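Local coordinates for protein TruD (Uncultured prochloron, PDB 4BS9) that acts as a zinc-containing cyanobactin heterocyclase of the YcaO family, an adenylase that probably turns precursor-peptide cysteines into thiazolines in trunkamide biosynthesis, at residues 18-23 with 32-37; 39-44 with 56-61; 623-628 with 673-678. All blocks are in the same frame, centred on the assembly; numbering follows the deposited sequence.

Contact 1: residues 18-23 with 32-37; sequences EPKQVY and ALTGQL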
# COMPACT_ATOMS: atom_id res chain seq x y z
N GLU A 18 -5.06 -34.06 28.07
CA GLU A 18 -5.55 -34.30 29.41
C GLU A 18 -4.83 -33.64 30.57
O GLU A 18 -5.39 -32.74 31.19
CB GLU A 18 -5.73 -35.79 29.70
CG GLU A 18 -6.40 -36.09 31.04
CD GLU A 18 -7.55 -35.14 31.40
OE1 GLU A 18 -8.33 -34.73 30.50
OE2 GLU A 18 -7.69 -34.79 32.59
N PRO A 19 -3.60 -34.07 30.89
CA PRO A 19 -3.14 -33.68 32.23
C PRO A 19 -3.34 -32.19 32.53
O PRO A 19 -4.01 -31.84 33.49
CB PRO A 19 -1.65 -34.08 32.23
CG PRO A 19 -1.27 -34.19 30.79
CD PRO A 19 -2.51 -34.56 30.03
N LYS A 20 -2.83 -31.31 31.66
CA LYS A 20 -2.64 -29.91 32.04
C LYS A 20 -2.90 -28.85 30.94
O LYS A 20 -2.74 -27.66 31.18
CB LYS A 20 -1.21 -29.77 32.52
CG LYS A 20 -0.98 -28.64 33.50
CD LYS A 20 0.47 -28.62 33.95
CE LYS A 20 0.84 -27.31 34.62
NZ LYS A 20 2.30 -27.04 34.51
N GLN A 21 -3.32 -29.29 29.76
CA GLN A 21 -3.41 -28.43 28.58
C GLN A 21 -4.81 -28.35 28.06
O GLN A 21 -5.53 -29.35 28.05
CB GLN A 21 -2.52 -28.99 27.45
CG GLN A 21 -1.12 -28.42 27.40
CD GLN A 21 -1.15 -26.91 27.47
OE1 GLN A 21 -1.93 -26.27 26.77
NE2 GLN A 21 -0.34 -26.35 28.35
N VAL A 22 -5.19 -27.16 27.62
CA VAL A 22 -6.43 -26.94 26.89
C VAL A 22 -6.18 -25.92 25.79
O VAL A 22 -5.53 -24.91 26.00
CB VAL A 22 -7.53 -26.41 27.80
CG1 VAL A 22 -8.71 -25.93 26.98
CG2 VAL A 22 -7.97 -27.49 28.77
N TYR A 23 -6.72 -26.21 24.61
CA TYR A 23 -6.54 -25.33 23.48
C TYR A 23 -7.91 -24.87 23.03
O TYR A 23 -8.82 -25.67 22.91
CB TYR A 23 -5.84 -26.06 22.36
CG TYR A 23 -4.42 -26.48 22.67
CD1 TYR A 23 -4.17 -27.63 23.39
CD2 TYR A 23 -3.34 -25.73 22.25
CE1 TYR A 23 -2.87 -28.02 23.67
CE2 TYR A 23 -2.04 -26.12 22.52
CZ TYR A 23 -1.82 -27.27 23.23
OH TYR A 23 -0.54 -27.69 23.53
N ALA A 32 -4.31 -20.82 24.33
CA ALA A 32 -4.02 -21.97 25.15
C ALA A 32 -4.30 -21.63 26.61
O ALA A 32 -4.13 -20.49 27.04
CB ALA A 32 -2.59 -22.42 24.96
N LEU A 33 -4.78 -22.62 27.36
CA LEU A 33 -4.91 -22.50 28.80
C LEU A 33 -4.11 -23.60 29.44
O LEU A 33 -4.00 -24.70 28.90
CB LEU A 33 -6.35 -22.59 29.24
CG LEU A 33 -7.19 -21.39 28.81
CD1 LEU A 33 -8.65 -21.68 29.10
CD2 LEU A 33 -6.73 -20.11 29.49
N THR A 34 -3.56 -23.30 30.62
CA THR A 34 -2.67 -24.20 31.32
C THR A 34 -3.14 -24.38 32.76
O THR A 34 -3.26 -23.42 33.52
CB THR A 34 -1.22 -23.66 31.26
OG1 THR A 34 -0.95 -23.20 29.93
CG2 THR A 34 -0.22 -24.74 31.64
N GLY A 35 -3.43 -25.62 33.11
CA GLY A 35 -3.83 -25.96 34.45
C GLY A 35 -4.68 -27.21 34.45
O GLY A 35 -5.56 -27.36 33.60
N GLN A 36 -4.42 -28.09 35.41
CA GLN A 36 -5.25 -29.26 35.67
C GLN A 36 -6.69 -28.84 35.96
O GLN A 36 -7.62 -29.57 35.62
CB GLN A 36 -4.73 -30.04 36.87
CG GLN A 36 -3.29 -30.55 36.72
CD GLN A 36 -2.24 -29.48 36.95
OE1 GLN A 36 -2.53 -28.37 37.39
NE2 GLN A 36 -0.99 -29.80 36.63
N LEU A 37 -6.89 -27.68 36.57
CA LEU A 37 -8.25 -27.22 36.86
C LEU A 37 -9.04 -27.01 35.58
O LEU A 37 -10.18 -27.48 35.47
CB LEU A 37 -8.26 -25.96 37.74
CG LEU A 37 -8.26 -26.25 39.24
CD1 LEU A 37 -6.90 -26.75 39.70
CD2 LEU A 37 -8.63 -25.01 40.03
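Lys20 sends CG away from its own backbone N (chi1 -154°) and keeps the rest of its chain extended, while Gln36 bends at CG (chi2 78°), so the lysine methylenes and the glutamine amide cross obliquely; CD of Lys20 is 3.3 Å from NE2 of Gln36. The flexible lysine covers the amide with hydrocarbon at this exposed end of the hairpin. CG of Gln36 also rests 3.6 Å from the carbonyl O of Pro19.

Between these residues and the turn, strands 21-23 and 32-34 run antiparallel. Val22 and Leu33 form the hydrogen-bonded pair: Leu33 N donates to Val22 O at 2.8 Å, almost straight, and Val22 N returns the bond to Leu33 O at 3.0 Å. Their side chains leave the same face of the sheet, CB of Val22 4.2 Å from CB of Leu33, and both are buried, with Val22 also meeting Cys39 of helix 36-41 and Leu33 meeting Leu74 of helix 64-76. Branched apolar residues suit that inner face. On the other face lie Gln21, Thr34, Tyr23 and Ala32; the small Ala32 CB packs 4.3 Å from CD2 of Tyr23, whose hydroxyl is hydrogen-bonded to Gln230 of the second subunit.

Gly35 ends the pairing. Its N donates to Lys20 O over 2.9 Å, and its backbone angles would press a CB against the preceding carbonyl, a strain that a residue without a side chain avoids at this N-cap of helix 36-41.

Chemically, the hairpin of this winged-helix domain is held by backbone bonds and divided by side-chain character: Val22 and Leu33 pack toward the helices, whereas mostly polar or small groups occupy the other face, where Tyr23 reaches the dimer partner.

Contact 2: residues 39-44 with 56-61; sequences CQILPF and EKLDGQ
Leu58 reaches from the end of helix 51-57 to the later part of helix 36-41 and the turn after it, its CB directed toward Gln40, Ile41 and Phe44. Its CG stands beside its own backbone N (chi1 -63°) and comes to 4.2 Å from Gln40 O. One methyl, CD1, settles 3.8 Å from CG1 of Ile41, the two side chains crossing at about a right angle. The other, CD2, lies 3.5 Å from Gln40 O and 3.9 Å from CE2 of Phe44. A leucine suits this place because its two branches fill separate niches, one against an aliphatic side chain and one beside an aromatic ring.

The Phe44 ring is layered between two aliphatic groups. Over one face, Lys57 CB makes a CH-pi contact, 4.2 Å from the ring centroid and 27° off the normal; CB of Pro43 covers the opposite face toward the rim, and Gln40 O sits in plane at the edge. Lys57 uses CB and CG, and the rest of its chain leads away. A serine in place of Phe44 would probably leave Lys57 CB without its aromatic face and open a gap beside CD2 of Leu58.

No hydrogen bond joins the two segments; apolar packing and the CH-pi contact hold them together. Tyr49, in the connection between the helices, meets the Phe44 ring edge-to-face. Ile41 and Leu58 both pack on Ile67 of helix 64-76, a three-helix junction of the winged-helix domain, while Leu42 packs on Leu74 of that helix and on Ile16 and Val22 of the antiparallel sheet.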
# COMPACT_ATOMS: atom_id res chain seq x y z
N CYS A 39 -8.70 -28.44 32.69
CA CYS A 39 -9.03 -29.73 32.07
C CYS A 39 -10.20 -30.42 32.75
O CYS A 39 -10.90 -31.22 32.13
CB CYS A 39 -7.84 -30.67 32.09
SG CYS A 39 -6.41 -30.02 31.21
N GLN A 40 -10.40 -30.11 34.03
CA GLN A 40 -11.47 -30.72 34.80
C GLN A 40 -12.81 -30.01 34.71
O GLN A 40 -13.84 -30.66 34.91
CB GLN A 40 -11.05 -30.79 36.24
CG GLN A 40 -9.86 -31.69 36.43
CD GLN A 40 -9.45 -31.76 37.88
OE1 GLN A 40 -10.15 -32.37 38.70
NE2 GLN A 40 -8.32 -31.14 38.22
N ILE A 41 -12.79 -28.71 34.44
CA ILE A 41 -14.01 -27.89 34.41
C ILE A 41 -14.59 -27.73 32.99
O ILE A 41 -15.81 -27.81 32.79
CB ILE A 41 -13.74 -26.51 35.03
CG1 ILE A 41 -13.36 -26.67 36.50
CG2 ILE A 41 -14.97 -25.62 34.90
CD1 ILE A 41 -13.04 -25.38 37.23
N LEU A 42 -13.71 -27.52 32.02
CA LEU A 42 -14.11 -27.23 30.66
C LEU A 42 -14.96 -28.29 29.95
O LEU A 42 -15.71 -27.94 29.04
CB LEU A 42 -12.91 -26.87 29.80
CG LEU A 42 -12.68 -25.35 29.82
CD1 LEU A 42 -12.36 -24.83 31.21
CD2 LEU A 42 -11.57 -24.95 28.86
N PRO A 43 -14.87 -29.57 30.37
CA PRO A 43 -15.86 -30.49 29.83
C PRO A 43 -17.28 -30.05 30.15
O PRO A 43 -18.19 -30.43 29.43
CB PRO A 43 -15.54 -31.80 30.54
CG PRO A 43 -14.11 -31.71 30.89
CD PRO A 43 -13.87 -30.26 31.19
N PHE A 44 -17.48 -29.26 31.20
CA PHE A 44 -18.82 -28.86 31.61
C PHE A 44 -19.21 -27.47 31.13
O PHE A 44 -20.32 -26.97 31.39
CB PHE A 44 -18.91 -29.03 33.11
CG PHE A 44 -18.52 -30.41 33.54
CD1 PHE A 44 -19.42 -31.46 33.41
CD2 PHE A 44 -17.24 -30.68 34.00
CE1 PHE A 44 -19.07 -32.74 33.77
CE2 PHE A 44 -16.88 -31.97 34.35
CZ PHE A 44 -17.80 -33.00 34.24
N GLU A 56 -22.17 -29.71 41.06
CA GLU A 56 -22.63 -31.07 41.35
C GLU A 56 -21.66 -32.09 40.78
O GLU A 56 -21.29 -33.05 41.46
CB GLU A 56 -23.99 -31.37 40.72
CG GLU A 56 -25.19 -30.53 41.19
CD GLU A 56 -26.39 -30.62 40.24
OE1 GLU A 56 -26.23 -31.05 39.07
OE2 GLU A 56 -27.52 -30.25 40.65
N LYS A 57 -21.27 -31.88 39.52
CA LYS A 57 -20.55 -32.92 38.76
C LYS A 57 -19.13 -33.06 39.28
O LYS A 57 -18.59 -34.17 39.30
CB LYS A 57 -20.49 -32.60 37.26
CG LYS A 57 -21.79 -32.14 36.62
CD LYS A 57 -22.87 -33.21 36.63
CE LYS A 57 -24.25 -32.58 36.53
NZ LYS A 57 -25.30 -33.47 35.95
N LEU A 58 -18.55 -31.94 39.70
CA LEU A 58 -17.21 -31.92 40.28
C LEU A 58 -17.24 -31.91 41.80
O LEU A 58 -16.35 -31.36 42.45
CB LEU A 58 -16.48 -30.67 39.79
CG LEU A 58 -16.26 -30.62 38.29
CD1 LEU A 58 -15.78 -29.23 37.91
CD2 LEU A 58 -15.26 -31.70 37.88
N ASP A 59 -18.25 -32.55 42.37
CA ASP A 59 -18.47 -32.49 43.79
C ASP A 59 -17.22 -32.91 44.57
O ASP A 59 -16.59 -32.09 45.26
CB ASP A 59 -19.63 -33.36 44.18
CG ASP A 59 -19.84 -33.39 45.65
OD1 ASP A 59 -19.41 -32.42 46.32
OD2 ASP A 59 -20.42 -34.37 46.15
N GLY A 60 -16.85 -34.17 44.44
CA GLY A 60 -15.68 -34.68 45.13
C GLY A 60 -14.35 -34.18 44.59
O GLY A 60 -13.32 -34.33 45.26
N GLN A 61 -14.36 -33.58 43.40
CA GLN A 61 -13.14 -33.26 42.67
C GLN A 61 -12.60 -31.88 43.01
O GLN A 61 -11.43 -31.74 43.33
CB GLN A 61 -13.36 -33.30 41.14
CG GLN A 61 -14.25 -34.42 40.61
CD GLN A 61 -13.70 -35.80 40.88
OE1 GLN A 61 -12.71 -35.95 41.58
NE2 GLN A 61 -14.34 -36.82 40.32

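Contact 3: residues 623-628 with 673-678; sequences SSERII and NATLAA
The turn that Glu625 meets is an ST motif: Thr675, just after helix 670-673, accepts the N-H of Ala678 at its OG1 (2.8 Å), while Glu625 crosses from the loop between strands 612-619 and 628-633 to bind the main chain of Leu676. Threonine fits here because the hydroxyl, turned between its own backbone N and carbonyl carbon (chi1 72°), can face the amide three residues on.

The glutamate reaches across with its chain fully extended beyond CG (chi2 -179°). Its OE1 receives Leu676 N at 2.8 Å on the syn side, the donor 19° out of the carboxylate plane, and CG of Leu676 lies 3.6 Å from that same oxygen. Beside this bond, Ile627 places its long branch against the turn. Its CD1 is 3.8 Å from Ala674 O, 4.1 Å from Ala674 CB and 4.0 Å from Leu676 CD2, so a single methyl touches backbone and two side chains at once. The small Ala674 lets the isoleucine come close, and Leu682 lies against both Ile627 and Leu676.

Two loops of the YcaO region are thereby joined by one polar bond and an apolar patch. Because the carboxylate meets a main-chain N-H, the bond probably depends little on the Leu676 side chain, provided an N-H is present, and the amide's dipole would probably offset part of the glutamate's negative charge.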
# COMPACT_ATOMS: atom_id res chain seq x y z
N SER A 623 22.25 19.58 -31.73
CA SER A 623 21.82 20.60 -32.68
C SER A 623 20.69 21.46 -32.14
O SER A 623 20.18 22.32 -32.86
CB SER A 623 21.39 19.94 -33.99
OG SER A 623 20.71 18.74 -33.72
N SER A 624 20.30 21.25 -30.88
CA SER A 624 19.28 22.10 -30.26
C SER A 624 19.59 22.32 -28.80
O SER A 624 19.64 21.37 -28.03
CB SER A 624 17.90 21.48 -30.41
OG SER A 624 17.53 21.47 -31.78
N GLU A 625 19.75 23.58 -28.43
CA GLU A 625 20.21 23.96 -27.09
C GLU A 625 19.28 23.48 -25.96
O GLU A 625 19.73 23.29 -24.84
CB GLU A 625 20.47 25.47 -27.03
CG GLU A 625 21.60 25.93 -27.96
CD GLU A 625 21.92 27.42 -27.92
OE1 GLU A 625 21.36 28.15 -27.07
OE2 GLU A 625 22.77 27.88 -28.74
N ARG A 626 18.00 23.27 -26.28
CA ARG A 626 17.00 22.76 -25.33
C ARG A 626 17.04 23.52 -24.03
O ARG A 626 17.36 22.97 -22.98
CB ARG A 626 17.18 21.27 -25.10
CG ARG A 626 16.64 20.45 -26.26
CD ARG A 626 16.90 18.96 -26.07
NE ARG A 626 15.72 18.17 -26.42
CZ ARG A 626 14.66 18.00 -25.63
NH1 ARG A 626 14.60 18.55 -24.42
NH2 ARG A 626 13.64 17.26 -26.05
N ILE A 627 16.73 24.80 -24.10
CA ILE A 627 16.94 25.66 -22.96
C ILE A 627 15.81 25.42 -22.00
O ILE A 627 14.65 25.57 -22.38
CB ILE A 627 16.98 27.13 -23.38
CG1 ILE A 627 18.21 27.37 -24.25
CG2 ILE A 627 17.04 28.01 -22.16
CD1 ILE A 627 18.18 28.67 -25.01
N ILE A 628 16.12 25.03 -20.77
CA ILE A 628 15.09 24.89 -19.75
C ILE A 628 15.21 25.99 -18.70
O ILE A 628 16.31 26.32 -18.27
CB ILE A 628 15.06 23.49 -19.11
CG1 ILE A 628 16.37 23.16 -18.38
CG2 ILE A 628 14.76 22.45 -20.18
CD1 ILE A 628 16.51 21.70 -17.98
N ASN A 673 14.07 25.32 -30.86
CA ASN A 673 14.48 26.55 -31.57
C ASN A 673 15.20 27.66 -30.78
O ASN A 673 16.02 28.38 -31.36
CB ASN A 673 13.27 27.18 -32.28
CG ASN A 673 12.79 26.37 -33.47
OD1 ASN A 673 13.53 25.57 -34.06
ND2 ASN A 673 11.54 26.60 -33.86
N ALA A 674 14.89 27.83 -29.51
CA ALA A 674 15.47 28.94 -28.75
C ALA A 674 16.98 28.78 -28.63
O ALA A 674 17.47 27.67 -28.59
CB ALA A 674 14.84 29.05 -27.37
N THR A 675 17.69 29.90 -28.62
CA THR A 675 19.15 29.93 -28.53
C THR A 675 19.62 31.10 -27.67
O THR A 675 19.05 32.18 -27.73
CB THR A 675 19.83 30.10 -29.92
OG1 THR A 675 19.63 31.44 -30.40
CG2 THR A 675 19.27 29.14 -30.91
N LEU A 676 20.67 30.89 -26.90
CA LEU A 676 21.25 32.01 -26.17
C LEU A 676 21.66 33.09 -27.17
O LEU A 676 21.44 34.31 -26.95
CB LEU A 676 22.46 31.54 -25.36
CG LEU A 676 22.23 30.38 -24.39
CD1 LEU A 676 23.54 30.03 -23.68
CD2 LEU A 676 21.14 30.74 -23.38
N ALA A 677 22.23 32.62 -28.28
CA ALA A 677 22.80 33.51 -29.28
C ALA A 677 21.75 34.49 -29.77
O ALA A 677 22.04 35.67 -29.93
CB ALA A 677 23.39 32.73 -30.43
N ALA A 678 20.52 34.01 -29.97
CA ALA A 678 19.43 34.87 -30.42
C ALA A 678 18.52 35.33 -29.30
O ALA A 678 17.46 35.89 -29.57
CB ALA A 678 18.62 34.16 -31.49

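Overall arrangement
Along the chain the three contacts follow in series. Contacts 1 and 2 belong to the winged-helix domain: their centres are 14 Å apart, both use helix 36-41, and they touch where Val22 CG1 meets Leu42 CD2 at 3.6 Å. Contact 1 pairs two strands of the three-stranded sheet and leads into the start of that helix; contact 2 packs its later part against the end of helix 51-57. Contact 3 lies in the YcaO region, about 83 Å from contact 1 and 94 Å from contact 2 between centres, the latter on the opposite side of the chain's centre. The chain separates a small domain, which in related heterocyclases recognises precursor peptides, from the probable ATP-using region.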